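Local atomic coordinates of Iron(III) ABC transporter, periplasmic iron-compound-binding protein (Vibrio cholerae, PDB entry 5GGY), a protein that probably binds ferric siderophores such as iron-loaded desferal in the periplasm and delivers them to an ABC transporter for iron uptake. Residues Trp24-Gln29 against Leu82-Gln87; Gly34-Gly39 against Pro56-Asp61; Trp49-Glu54 against Val252-Ser257; Pro160-Leu165 against Leu189-Ala194; His214-Tyr219 against Ala240-Gln245. One frame throughout, in Å; residues are numbered along the deposited sequence.

Interaction 1. Residues Trp24-Gln29 against Leu82-Gln87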
# COMPACT_ATOMS: atom_id res chain seq x y z
N TRP A 24 10.77 19.58 2.84
CA TRP A 24 11.37 18.40 3.47
C TRP A 24 10.67 17.10 3.10
O TRP A 24 11.32 16.06 2.98
CB TRP A 24 11.37 18.57 4.99
CG TRP A 24 12.45 19.49 5.47
CD1 TRP A 24 13.45 20.04 4.71
CD2 TRP A 24 12.64 19.98 6.80
NE1 TRP A 24 14.25 20.84 5.50
CE2 TRP A 24 13.77 20.81 6.79
CE3 TRP A 24 11.96 19.79 8.01
CZ2 TRP A 24 14.25 21.46 7.93
CZ3 TRP A 24 12.43 20.42 9.14
CH2 TRP A 24 13.56 21.25 9.09
N ASP A 25 9.35 17.15 2.91
CA ASP A 25 8.60 15.96 2.54
C ASP A 25 9.02 15.51 1.14
O ASP A 25 9.28 14.33 0.91
CB ASP A 25 7.09 16.22 2.60
CG ASP A 25 6.65 17.35 1.69
OD1 ASP A 25 7.49 18.19 1.33
OD2 ASP A 25 5.45 17.39 1.34
N LEU A 26 9.12 16.47 0.23
CA LEU A 26 9.58 16.21 -1.13
C LEU A 26 11.04 15.80 -1.16
O LEU A 26 11.44 14.98 -1.98
CB LEU A 26 9.38 17.45 -2.01
CG LEU A 26 7.93 17.85 -2.29
CD1 LEU A 26 7.87 19.10 -3.15
CD2 LEU A 26 7.18 16.70 -2.96
N LEU A 27 11.83 16.38 -0.26
CA LEU A 27 13.23 16.01 -0.13
C LEU A 27 13.35 14.54 0.25
O LEU A 27 14.20 13.82 -0.28
CB LEU A 27 13.93 16.88 0.92
CG LEU A 27 15.40 16.56 1.19
CD1 LEU A 27 16.22 16.52 -0.09
CD2 LEU A 27 15.99 17.56 2.17
N GLU A 28 12.49 14.10 1.16
CA GLU A 28 12.44 12.70 1.57
C GLU A 28 12.05 11.81 0.39
O GLU A 28 12.68 10.77 0.15
CB GLU A 28 11.46 12.50 2.72
CG GLU A 28 11.08 11.05 2.97
CD GLU A 28 9.86 10.91 3.86
OE1 GLU A 28 9.13 9.91 3.71
OE2 GLU A 28 9.64 11.80 4.71
N GLN A 29 11.01 12.22 -0.33
CA GLN A 29 10.48 11.44 -1.45
C GLN A 29 11.53 11.13 -2.51
O GLN A 29 11.69 9.98 -2.91
CB GLN A 29 9.31 12.18 -2.10
CG GLN A 29 8.11 12.45 -1.19
CD GLN A 29 7.28 11.21 -0.90
OE1 GLN A 29 7.79 10.17 -0.49
NE2 GLN A 29 5.97 11.33 -1.11
N LEU A 82 10.77 21.13 -7.48
CA LEU A 82 9.66 20.50 -6.78
C LEU A 82 9.19 21.37 -5.62
O LEU A 82 9.96 21.68 -4.71
CB LEU A 82 10.05 19.10 -6.28
CG LEU A 82 10.70 18.17 -7.31
CD1 LEU A 82 10.80 16.76 -6.76
CD2 LEU A 82 9.94 18.17 -8.64
N ALA A 83 7.92 21.77 -5.67
CA ALA A 83 7.37 22.67 -4.66
C ALA A 83 6.14 22.07 -3.98
O ALA A 83 5.42 21.26 -4.56
CB ALA A 83 7.02 24.01 -5.29
N ALA A 84 5.90 22.48 -2.73
CA ALA A 84 4.75 22.01 -1.98
C ALA A 84 3.86 23.17 -1.56
O ALA A 84 4.00 24.28 -2.06
CB ALA A 84 5.20 21.22 -0.75
N GLY A 85 2.94 22.88 -0.64
CA GLY A 85 2.02 23.87 -0.11
C GLY A 85 2.60 25.21 0.33
O GLY A 85 2.11 26.26 -0.08
N PRO A 86 3.64 25.18 1.19
CA PRO A 86 4.23 26.44 1.66
C PRO A 86 4.90 27.28 0.58
O PRO A 86 5.24 28.44 0.84
CB PRO A 86 5.28 25.96 2.68
CG PRO A 86 4.81 24.63 3.11
CD PRO A 86 4.19 24.02 1.90
N GLN A 87 5.10 26.73 -0.61
CA GLN A 87 5.77 27.46 -1.69
C GLN A 87 4.79 27.93 -2.77
O GLN A 87 5.22 28.42 -3.82
CB GLN A 87 6.86 26.59 -2.33
CG GLN A 87 8.03 26.27 -1.42
CD GLN A 87 7.76 25.08 -0.52
OE1 GLN A 87 7.19 24.08 -0.94
NE2 GLN A 87 8.18 25.19 0.74
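Leu26 lays one methyl, CD1, over the backbone running from Leu82 to Ala84, coming closest to Ala83 C at 3.5 Å. Its CD1 continues the line from CA through CG (chi2 179°), and this extended branch carries the methyl from helix 24-32 to the end of strand 80-83. The same methyl touches a side chain before and after that peptide: Leu26 CD1 lies 3.8 Å from Leu82 CB and 4.2 Å from Ala84 CB. Beside it, Asp25 OD1 grazes Ala84 CB, but one of its polar partners is Leu26 N in the same helix, which donates to Asp25 OD1 at 2.6 Å from above the carboxylate plane. Past the strand end, Ala84 N binds Gln87 OE1 at 2.7 Å, in the carbonyl plane of the amide, and Gln87 NE2 is itself held by Arg65 O and Asn23 OD1. Leu26 and Leu82 also share Val21 of strand 19-21, so the contact belongs to the packing of the first helix on the parallel sheet of the N-terminal lobe. Since the polar partners of Asp25 OD1 and the Gln87 amide named here do not cross the contact, the contact itself is essentially apolar, made by one leucine methyl on the strand end.

Interaction 2. Residues Gly34-Gly39 against Pro56-Asp61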
# COMPACT_ATOMS: atom_id res chain seq x y z
N GLY A 34 15.99 7.25 -4.76
CA GLY A 34 17.35 7.18 -5.24
C GLY A 34 17.69 8.34 -6.16
O GLY A 34 18.53 8.22 -7.04
N ILE A 35 17.01 9.46 -5.95
CA ILE A 35 17.25 10.68 -6.72
C ILE A 35 17.91 11.73 -5.84
O ILE A 35 17.28 12.26 -4.93
CB ILE A 35 15.93 11.26 -7.30
CG1 ILE A 35 15.23 10.23 -8.19
CG2 ILE A 35 16.21 12.54 -8.06
CD1 ILE A 35 15.84 10.09 -9.57
N GLN A 36 19.18 12.01 -6.10
CA GLN A 36 19.91 13.02 -5.33
C GLN A 36 19.68 14.41 -5.89
O GLN A 36 20.12 14.72 -7.00
CB GLN A 36 21.41 12.71 -5.29
CG GLN A 36 21.79 11.53 -4.43
CD GLN A 36 23.29 11.46 -4.17
OE1 GLN A 36 24.05 12.29 -4.65
NE2 GLN A 36 23.70 10.46 -3.40
N PRO A 37 18.97 15.27 -5.13
CA PRO A 37 18.70 16.64 -5.57
C PRO A 37 19.94 17.52 -5.46
O PRO A 37 20.79 17.27 -4.61
CB PRO A 37 17.62 17.10 -4.59
CG PRO A 37 17.90 16.34 -3.35
CD PRO A 37 18.42 14.99 -3.79
N VAL A 38 20.04 18.53 -6.32
CA VAL A 38 21.18 19.44 -6.27
C VAL A 38 20.90 20.58 -5.30
O VAL A 38 21.82 21.30 -4.88
CB VAL A 38 21.51 20.01 -7.66
CG1 VAL A 38 21.74 18.88 -8.66
CG2 VAL A 38 20.40 20.93 -8.15
N GLY A 39 19.63 20.75 -4.93
CA GLY A 39 19.23 21.81 -4.02
C GLY A 39 18.09 21.41 -3.10
O GLY A 39 17.09 20.85 -3.54
N PRO A 56 22.61 13.46 1.28
CA PRO A 56 23.99 13.41 0.80
C PRO A 56 24.67 14.78 0.90
O PRO A 56 24.02 15.80 0.73
CB PRO A 56 23.84 12.98 -0.66
CG PRO A 56 22.52 12.30 -0.73
CD PRO A 56 21.65 12.99 0.27
N SER A 57 25.97 14.78 1.17
CA SER A 57 26.72 16.02 1.37
C SER A 57 26.84 16.84 0.08
O SER A 57 27.18 18.03 0.12
CB SER A 57 28.12 15.72 1.92
OG SER A 57 28.83 14.86 1.05
N SER A 58 26.54 16.22 -1.06
CA SER A 58 26.61 16.90 -2.35
C SER A 58 25.51 17.94 -2.50
O SER A 58 25.68 18.93 -3.21
CB SER A 58 26.52 15.88 -3.48
OG SER A 58 25.20 15.38 -3.60
N VAL A 59 24.39 17.71 -1.83
CA VAL A 59 23.24 18.60 -1.91
C VAL A 59 23.53 19.96 -1.30
O VAL A 59 23.97 20.05 -0.15
CB VAL A 59 22.02 18.00 -1.19
CG1 VAL A 59 20.77 18.83 -1.47
CG2 VAL A 59 21.81 16.56 -1.62
N GLN A 60 23.29 21.03 -2.06
CA GLN A 60 23.49 22.38 -1.55
C GLN A 60 22.23 22.91 -0.88
O GLN A 60 21.11 22.57 -1.27
CB GLN A 60 23.91 23.33 -2.68
CG GLN A 60 25.27 23.03 -3.27
CD GLN A 60 26.01 24.30 -3.64
OE1 GLN A 60 26.10 25.24 -2.85
NE2 GLN A 60 26.54 24.34 -4.86
N ASP A 61 22.43 23.74 0.14
CA ASP A 61 21.32 24.39 0.83
C ASP A 61 20.89 25.64 0.07
O ASP A 61 21.71 26.54 -0.17
CB ASP A 61 21.72 24.73 2.27
CG ASP A 61 20.52 25.07 3.14
OD1 ASP A 61 19.69 25.91 2.72
OD2 ASP A 61 20.42 24.51 4.25
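Gly39 and Gln60 form a parallel bridge with CA atoms 5.0 Å apart, tied by Gln60 N donating to Val38 O at 3.2 Å; the donor stands 53° above the carbonyl plane, away from the lone-pair directions. A C-H···O contact supplements it, Gly39 CA lying 3.4 Å from Gln60 O. Val59, just before the bridge, has the largest area buried by the contact: its CG2 lies 3.2 Å from Pro37 O, and its CG1 makes the apolar contact with Pro37 CG at 4.2 Å. Farther out, Gln36 extends from the opposing segment and brings its amide against the ring of Pro56, with Gln36 NE2 3.5 Å from Pro56 CG. The other end of that amide, OE1, receives a weak hydrogen bond from Ser58 OG. Pro56 and Ser58 are brought to the same amide by a type I turn from Pro56 to Val59, closed by Val59 N on Pro56 O. Pro56 and Pro37 both rest on Leu31 of helix 24-32, which backs the inner part of the contact, while Gln36 and Ser58 are exposed to solvent. Strand 39-40, helix 43-49 and strand 60-61 thus make up a small beta-alpha-beta crossover, its two parallel strands joined here at their starts.

Interaction 3. Residues Trp49-Glu54 against Val252-Ser257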
# COMPACT_ATOMS: atom_id res chain seq x y z
N TRP A 49 15.35 17.47 12.74
CA TRP A 49 13.90 17.30 12.72
C TRP A 49 13.43 16.11 11.88
O TRP A 49 12.39 15.51 12.18
CB TRP A 49 13.24 18.59 12.21
CG TRP A 49 13.35 19.74 13.16
CD1 TRP A 49 14.33 20.70 13.18
CD2 TRP A 49 12.47 20.04 14.25
NE1 TRP A 49 14.10 21.58 14.21
CE2 TRP A 49 12.96 21.20 14.88
CE3 TRP A 49 11.31 19.45 14.75
CZ2 TRP A 49 12.34 21.78 15.98
CZ3 TRP A 49 10.68 20.02 15.84
CH2 TRP A 49 11.20 21.18 16.45
N VAL A 50 14.19 15.75 10.85
CA VAL A 50 13.79 14.67 9.95
C VAL A 50 14.69 13.44 10.06
O VAL A 50 14.23 12.30 10.02
CB VAL A 50 13.77 15.13 8.48
CG1 VAL A 50 13.21 14.03 7.59
CG2 VAL A 50 12.96 16.40 8.34
N VAL A 51 15.99 13.70 10.19
CA VAL A 51 17.01 12.67 10.38
C VAL A 51 17.13 11.71 9.19
O VAL A 51 18.16 11.66 8.53
CB VAL A 51 16.75 11.84 11.66
CG1 VAL A 51 17.89 10.87 11.90
CG2 VAL A 51 16.57 12.76 12.86
N GLN A 52 16.07 10.95 8.92
CA GLN A 52 16.07 9.98 7.83
C GLN A 52 15.01 10.30 6.78
O GLN A 52 13.90 10.72 7.12
CB GLN A 52 15.87 8.56 8.37
CG GLN A 52 14.55 8.32 9.10
CD GLN A 52 14.55 8.84 10.52
OE1 GLN A 52 15.47 8.59 11.29
NE2 GLN A 52 13.51 9.59 10.88
N PRO A 53 15.34 10.11 5.49
CA PRO A 53 16.62 9.61 4.98
C PRO A 53 17.74 10.65 5.04
O PRO A 53 17.47 11.85 5.01
CB PRO A 53 16.30 9.25 3.53
CG PRO A 53 15.23 10.20 3.16
CD PRO A 53 14.39 10.37 4.40
N GLU A 54 18.98 10.18 5.14
CA GLU A 54 20.13 11.07 5.24
C GLU A 54 20.36 11.83 3.93
O GLU A 54 20.39 11.23 2.86
CB GLU A 54 21.39 10.30 5.61
CG GLU A 54 22.63 11.18 5.71
CD GLU A 54 23.92 10.40 5.78
OE1 GLU A 54 25.00 11.02 5.71
OE2 GLU A 54 23.86 9.15 5.91
N VAL A 252 9.24 10.03 21.61
CA VAL A 252 9.52 9.34 20.36
C VAL A 252 10.67 10.01 19.62
O VAL A 252 10.66 11.23 19.43
CB VAL A 252 8.27 9.30 19.45
CG1 VAL A 252 8.55 8.48 18.20
CG2 VAL A 252 7.07 8.74 20.20
N ARG A 253 11.65 9.21 19.21
CA ARG A 253 12.83 9.72 18.51
C ARG A 253 12.42 10.46 17.24
O ARG A 253 11.42 10.12 16.62
CB ARG A 253 13.79 8.58 18.19
CG ARG A 253 13.23 7.48 17.31
CD ARG A 253 14.29 6.42 17.03
NE ARG A 253 13.75 5.29 16.28
CZ ARG A 253 13.72 5.21 14.96
NH1 ARG A 253 14.21 6.20 14.23
NH2 ARG A 253 13.21 4.14 14.37
N PRO A 254 13.19 11.50 16.86
CA PRO A 254 12.86 12.42 15.77
C PRO A 254 12.40 11.75 14.47
O PRO A 254 13.20 11.13 13.76
CB PRO A 254 14.17 13.17 15.54
CG PRO A 254 14.81 13.19 16.88
CD PRO A 254 14.46 11.87 17.52
N VAL A 255 11.11 11.87 14.18
CA VAL A 255 10.55 11.46 12.89
C VAL A 255 9.60 12.55 12.40
O VAL A 255 8.66 12.92 13.10
CB VAL A 255 9.79 10.13 12.97
CG1 VAL A 255 9.19 9.80 11.62
CG2 VAL A 255 10.72 9.00 13.42
N TRP A 256 9.86 13.06 11.20
CA TRP A 256 9.09 14.16 10.66
C TRP A 256 7.63 13.77 10.43
O TRP A 256 7.33 12.86 9.66
CB TRP A 256 9.73 14.66 9.36
CG TRP A 256 9.23 16.00 8.88
CD1 TRP A 256 8.77 16.29 7.63
CD2 TRP A 256 9.16 17.22 9.63
NE1 TRP A 256 8.42 17.62 7.55
CE2 TRP A 256 8.64 18.21 8.77
CE3 TRP A 256 9.48 17.57 10.95
CZ2 TRP A 256 8.44 19.52 9.19
CZ3 TRP A 256 9.27 18.87 11.36
CH2 TRP A 256 8.76 19.83 10.48
N SER A 257 6.73 14.47 11.12
CA SER A 257 5.31 14.16 11.05
C SER A 257 4.64 14.86 9.88
O SER A 257 3.41 14.83 9.74
CB SER A 257 4.62 14.55 12.36
OG SER A 257 5.30 14.01 13.48
O HOH W 1 11.87 11.42 9.66
O HOH W 2 15.10 9.21 14.35
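Trp256 turns its indole away from its own backbone N (chi1 -166°), a torsion that swings the indole across the loop with one ring face against Val50, while Gln52, with CG wedged between N and C (chi1 61°) and a second bend at CG, swings its amide back to Pro254. The meeting joins two loops near the middle of the bilobal chain, one after helix 43-49 and one after strand 249-252, as expected between the lobes of a siderophore-binding protein of this family. Val50 CG2 makes a CH-pi contact, 4.2 Å from the centroid of the five-membered ring of Trp256. The six-membered rim of that indole continues to Trp49, with Trp256 CZ3 4.0 Å from Trp49 CE3, and Val51 CG2 packs on Pro254 CB at 3.6 Å. Polar links run alongside. Gln52 NE2 donates almost straight to a lone pair of Pro254 O at 3.3 Å, with the acceptor in the amide plane. It also donates to water 1, which accepts from Trp256 N at 3.0 Å and donates to Val50 O. Arg253 has its salt bridge with Glu273 through NE, and its guanidinium stands nearly perpendicular to the Gln52 amide (86°). Water 2 sits at the edge of that guanidinium, accepting from Arg253 NH1 at 3.1 Å and donating to Gln52 OE1 and, at 2.8 Å, to Pro254 O.

Interaction 4. Residues Pro160-Leu165 against Leu189-Ala194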
# COMPACT_ATOMS: atom_id res chain seq x y z
N PRO A 160 -3.81 -0.97 23.05
CA PRO A 160 -4.17 0.22 23.82
C PRO A 160 -4.50 1.43 22.96
O PRO A 160 -4.14 1.47 21.79
CB PRO A 160 -2.91 0.48 24.66
CG PRO A 160 -1.80 -0.09 23.83
CD PRO A 160 -2.38 -1.31 23.18
N ALA A 161 -5.17 2.41 23.56
CA ALA A 161 -5.48 3.66 22.87
C ALA A 161 -4.30 4.62 22.99
O ALA A 161 -3.74 4.80 24.07
CB ALA A 161 -6.74 4.29 23.44
N VAL A 162 -3.93 5.24 21.87
CA VAL A 162 -2.76 6.11 21.82
C VAL A 162 -3.09 7.49 21.27
O VAL A 162 -3.81 7.62 20.28
CB VAL A 162 -1.63 5.49 20.96
CG1 VAL A 162 -0.43 6.42 20.89
CG2 VAL A 162 -1.21 4.14 21.51
N VAL A 163 -2.58 8.52 21.92
CA VAL A 163 -2.65 9.87 21.38
C VAL A 163 -1.24 10.37 21.09
O VAL A 163 -0.32 10.18 21.89
CB VAL A 163 -3.39 10.84 22.34
CG1 VAL A 163 -2.73 10.87 23.70
CG2 VAL A 163 -3.47 12.24 21.74
N THR A 164 -1.07 11.00 19.93
CA THR A 164 0.24 11.50 19.52
C THR A 164 0.24 13.03 19.44
O THR A 164 -0.75 13.64 19.04
CB THR A 164 0.65 10.93 18.16
OG1 THR A 164 1.65 11.77 17.57
CG2 THR A 164 -0.56 10.86 17.23
N LEU A 165 1.37 13.64 19.81
CA LEU A 165 1.47 15.09 19.77
C LEU A 165 2.90 15.60 19.75
O LEU A 165 3.85 14.86 19.97
CB LEU A 165 0.70 15.72 20.96
CG LEU A 165 0.99 15.48 22.46
CD1 LEU A 165 0.89 14.01 22.85
CD2 LEU A 165 2.32 16.08 22.92
N LEU A 189 -1.20 0.31 12.65
CA LEU A 189 -0.49 -0.47 13.67
C LEU A 189 -1.46 -1.24 14.55
O LEU A 189 -1.05 -1.96 15.46
CB LEU A 189 0.38 0.46 14.52
CG LEU A 189 1.84 0.05 14.70
CD1 LEU A 189 2.45 -0.31 13.36
CD2 LEU A 189 2.60 1.19 15.35
N GLY A 190 -2.75 -1.10 14.27
CA GLY A 190 -3.78 -1.74 15.07
C GLY A 190 -4.16 -0.95 16.31
O GLY A 190 -4.97 -1.40 17.12
N LEU A 191 -3.57 0.23 16.46
CA LEU A 191 -3.82 1.08 17.62
C LEU A 191 -5.05 1.96 17.44
O LEU A 191 -5.40 2.34 16.32
CB LEU A 191 -2.59 1.95 17.91
CG LEU A 191 -1.32 1.22 18.34
CD1 LEU A 191 -0.10 2.12 18.19
CD2 LEU A 191 -1.44 0.72 19.77
N SER A 192 -5.71 2.28 18.55
CA SER A 192 -6.86 3.18 18.52
C SER A 192 -6.47 4.55 19.08
O SER A 192 -5.42 4.70 19.70
CB SER A 192 -8.03 2.59 19.31
OG SER A 192 -7.60 2.10 20.57
N SER A 193 -7.33 5.55 18.86
CA SER A 193 -7.04 6.91 19.29
C SER A 193 -7.59 7.18 20.69
O SER A 193 -8.76 6.91 20.97
CB SER A 193 -7.62 7.91 18.29
OG SER A 193 -7.21 7.61 16.97
N ALA A 194 -6.75 7.73 21.56
CA ALA A 194 -7.16 8.05 22.92
C ALA A 194 -7.92 9.37 22.95
O ALA A 194 -8.82 9.56 23.77
CB ALA A 194 -5.95 8.12 23.84
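Ser192 O is met by two groups of one neighbour strand: Val162 N donates to it almost straight at 2.7 Å, and Ala161 CA adds a C-H···O contact at 3.3 Å. This is parallel strand pairing in the mixed sheet of the C-terminal lobe, where the short strand 192-193 runs beside strand 161-167. The next rung is looser: Val162 O takes a weak hydrogen bond from Ala194 N together with a C-H···O contact from Ser193 CA. Leu191 supplies one apolar patch. Its CG is anti to the carbonyl carbon (chi1 -65°), which puts CD2 against Pro160 O at 3.5 Å and, on the next residue but one, against Val162 CG2 at 3.8 Å. Leu186 of helix 181-188 touches both Leu191 and Val162 and so covers this face; that helix ends in a Schellman motif at Gly190, from which the chain passes into the strand. The face bearing Ala161 and Ser192 is more open to solvent, and there the serine OG stands 3.7 Å from Ala161 CB. Where the short strand ends, Ala194 packs against strand 161-167, its CB lying 3.9 Å from Ala161 CB and 4.0 Å from Val163 CB.

Interaction 5. Residues His214-Tyr219 against Ala240-Gln245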
# COMPACT_ATOMS: atom_id res chain seq x y z
N HIS A 214 -7.95 14.52 30.06
CA HIS A 214 -9.01 13.68 29.54
C HIS A 214 -8.49 12.35 29.00
O HIS A 214 -9.27 11.50 28.56
CB HIS A 214 -9.79 14.41 28.44
CG HIS A 214 -10.86 15.32 28.96
ND1 HIS A 214 -11.03 16.61 28.50
CD2 HIS A 214 -11.81 15.14 29.90
CE1 HIS A 214 -12.04 17.18 29.13
NE2 HIS A 214 -12.53 16.30 29.99
N VAL A 215 -7.18 12.17 29.03
CA VAL A 215 -6.58 10.91 28.60
C VAL A 215 -6.34 10.00 29.81
O VAL A 215 -5.20 9.78 30.22
CB VAL A 215 -5.26 11.14 27.85
CG1 VAL A 215 -4.82 9.86 27.15
CG2 VAL A 215 -5.42 12.26 26.83
N GLU A 216 -7.44 9.50 30.37
CA GLU A 216 -7.37 8.46 31.38
C GLU A 216 -6.95 7.17 30.70
O GLU A 216 -6.27 6.32 31.29
CB GLU A 216 -8.73 8.28 32.07
CG GLU A 216 -9.28 9.55 32.70
CD GLU A 216 -8.72 9.80 34.09
OE1 GLU A 216 -8.56 8.82 34.85
OE2 GLU A 216 -8.44 10.97 34.42
N GLN A 217 -7.35 7.05 29.44
CA GLN A 217 -7.16 5.84 28.66
C GLN A 217 -5.77 5.72 28.06
O GLN A 217 -5.46 6.35 27.05
CB GLN A 217 -8.22 5.77 27.56
CG GLN A 217 -8.42 7.09 26.83
CD GLN A 217 -9.85 7.30 26.39
OE1 GLN A 217 -10.48 6.41 25.82
NE2 GLN A 217 -10.39 8.49 26.66
N GLY A 218 -4.92 4.91 28.69
CA GLY A 218 -3.68 4.49 28.07
C GLY A 218 -2.57 5.51 27.90
O GLY A 218 -2.19 6.20 28.85
N TYR A 219 -2.07 5.62 26.68
CA TYR A 219 -0.72 6.12 26.45
C TYR A 219 -0.63 7.45 25.69
O TYR A 219 -1.46 7.77 24.85
CB TYR A 219 0.09 5.05 25.71
CG TYR A 219 0.21 3.75 26.48
CD1 TYR A 219 1.39 3.42 27.13
CD2 TYR A 219 -0.86 2.86 26.55
CE1 TYR A 219 1.50 2.23 27.84
CE2 TYR A 219 -0.75 1.67 27.26
CZ TYR A 219 0.43 1.37 27.90
OH TYR A 219 0.54 0.19 28.60
N ALA A 240 0.97 15.49 37.34
CA ALA A 240 -0.35 15.13 37.84
C ALA A 240 -1.23 14.54 36.74
O ALA A 240 -2.45 14.42 36.90
CB ALA A 240 -1.03 16.34 38.47
N MET A 241 -0.62 14.18 35.62
CA MET A 241 -1.34 13.56 34.51
C MET A 241 -1.59 12.08 34.77
O MET A 241 -0.71 11.39 35.30
CB MET A 241 -0.58 13.74 33.20
CG MET A 241 -0.59 15.16 32.67
SD MET A 241 -2.25 15.68 32.17
CE MET A 241 -1.94 17.38 31.72
N PRO A 242 -2.78 11.60 34.41
CA PRO A 242 -3.16 10.19 34.59
C PRO A 242 -2.20 9.23 33.89
O PRO A 242 -1.82 8.22 34.47
CB PRO A 242 -4.55 10.11 33.96
CG PRO A 242 -5.07 11.50 34.02
CD PRO A 242 -3.88 12.39 33.83
N PHE A 243 -1.81 9.57 32.66
CA PHE A 243 -0.90 8.73 31.89
C PHE A 243 0.53 8.84 32.39
O PHE A 243 1.34 7.93 32.19
CB PHE A 243 -0.96 9.10 30.40
CG PHE A 243 -0.88 10.58 30.15
CD1 PHE A 243 0.34 11.21 30.01
CD2 PHE A 243 -2.04 11.34 30.04
CE1 PHE A 243 0.41 12.57 29.76
CE2 PHE A 243 -1.97 12.70 29.79
CZ PHE A 243 -0.74 13.31 29.66
N VAL A 244 0.85 9.95 33.03
CA VAL A 244 2.19 10.17 33.57
C VAL A 244 2.38 9.37 34.86
O VAL A 244 3.38 8.67 35.02
CB VAL A 244 2.45 11.67 33.85
CG1 VAL A 244 3.64 11.84 34.77
CG2 VAL A 244 2.66 12.41 32.54
N GLN A 245 1.41 9.48 35.76
CA GLN A 245 1.45 8.75 37.02
C GLN A 245 1.34 7.24 36.79
O GLN A 245 1.84 6.45 37.58
CB GLN A 245 0.34 9.23 37.95
CG GLN A 245 0.57 10.61 38.53
CD GLN A 245 -0.61 11.10 39.34
OE1 GLN A 245 -1.76 11.00 38.91
NE2 GLN A 245 -0.33 11.63 40.53
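Phe243, Pro242 and Val215 have the most surface buried here, and they meet where a loop passes the first turn of a short helix. Phe243 presents the edge of its ring to the loop: CD2 lies 3.5 Å from Val215 O, which stands near the ring plane, and 3.9 Å from Val215 CB. That posture follows from a chi1 of 47°, which sets CG between the backbone N and the carbonyl carbon, a setting rare inside helices but possible in their first turn. One ring face is covered by CB of Met241, the N-cap residue, so the ring is held by its own segment as well as by the loop. At the root of the side chain, Phe243 CB rests 3.5 Å from Gly218 O. Pro242, the first residue of the helix, packs its CB on Val215 O at 3.8 Å and its CG on Glu216. The glutamate bends at CG (chi2 -83°) and comes at about a right angle to the proline, bringing Glu216 OE2 to 3.4 Å from Pro242 CG on the solvent-exposed side. Val215 and Phe243 both lean on Val220 of strand 219-223, which the loop enters. Helix 242-245 packs through Phe243 and Val244 on the paired parallel strands 219-223 and 249-252, with the loop before strand 219-223 on its flank and Val249, at the start of strand 249-252, against both side chains.

How the interactions relate
The five contacts trace the two-lobed plan of the chain. Interactions 1 and 2 lie in the N-terminal lobe, their centres about 14 Å apart, with interaction 2 nested inside the loop closed by interaction 1; Leu27 and Pro37 touch between them. Interactions 4 and 5, centres about 13 Å apart and successive along the chain, share the C-terminal sheet, where Tyr219 lies alongside strand 161-167. Interaction 1 is about 28 Å from interaction 4, centre to centre, across the middle of the molecule. Interaction 3, near the middle of the chain, pairs segments nearly 200 residues apart, and Trp24 of interaction 1 packs on Val50 and Trp256. Contacts within each lobe build it, and interaction 3 is the one of these five that brings the two lobes together.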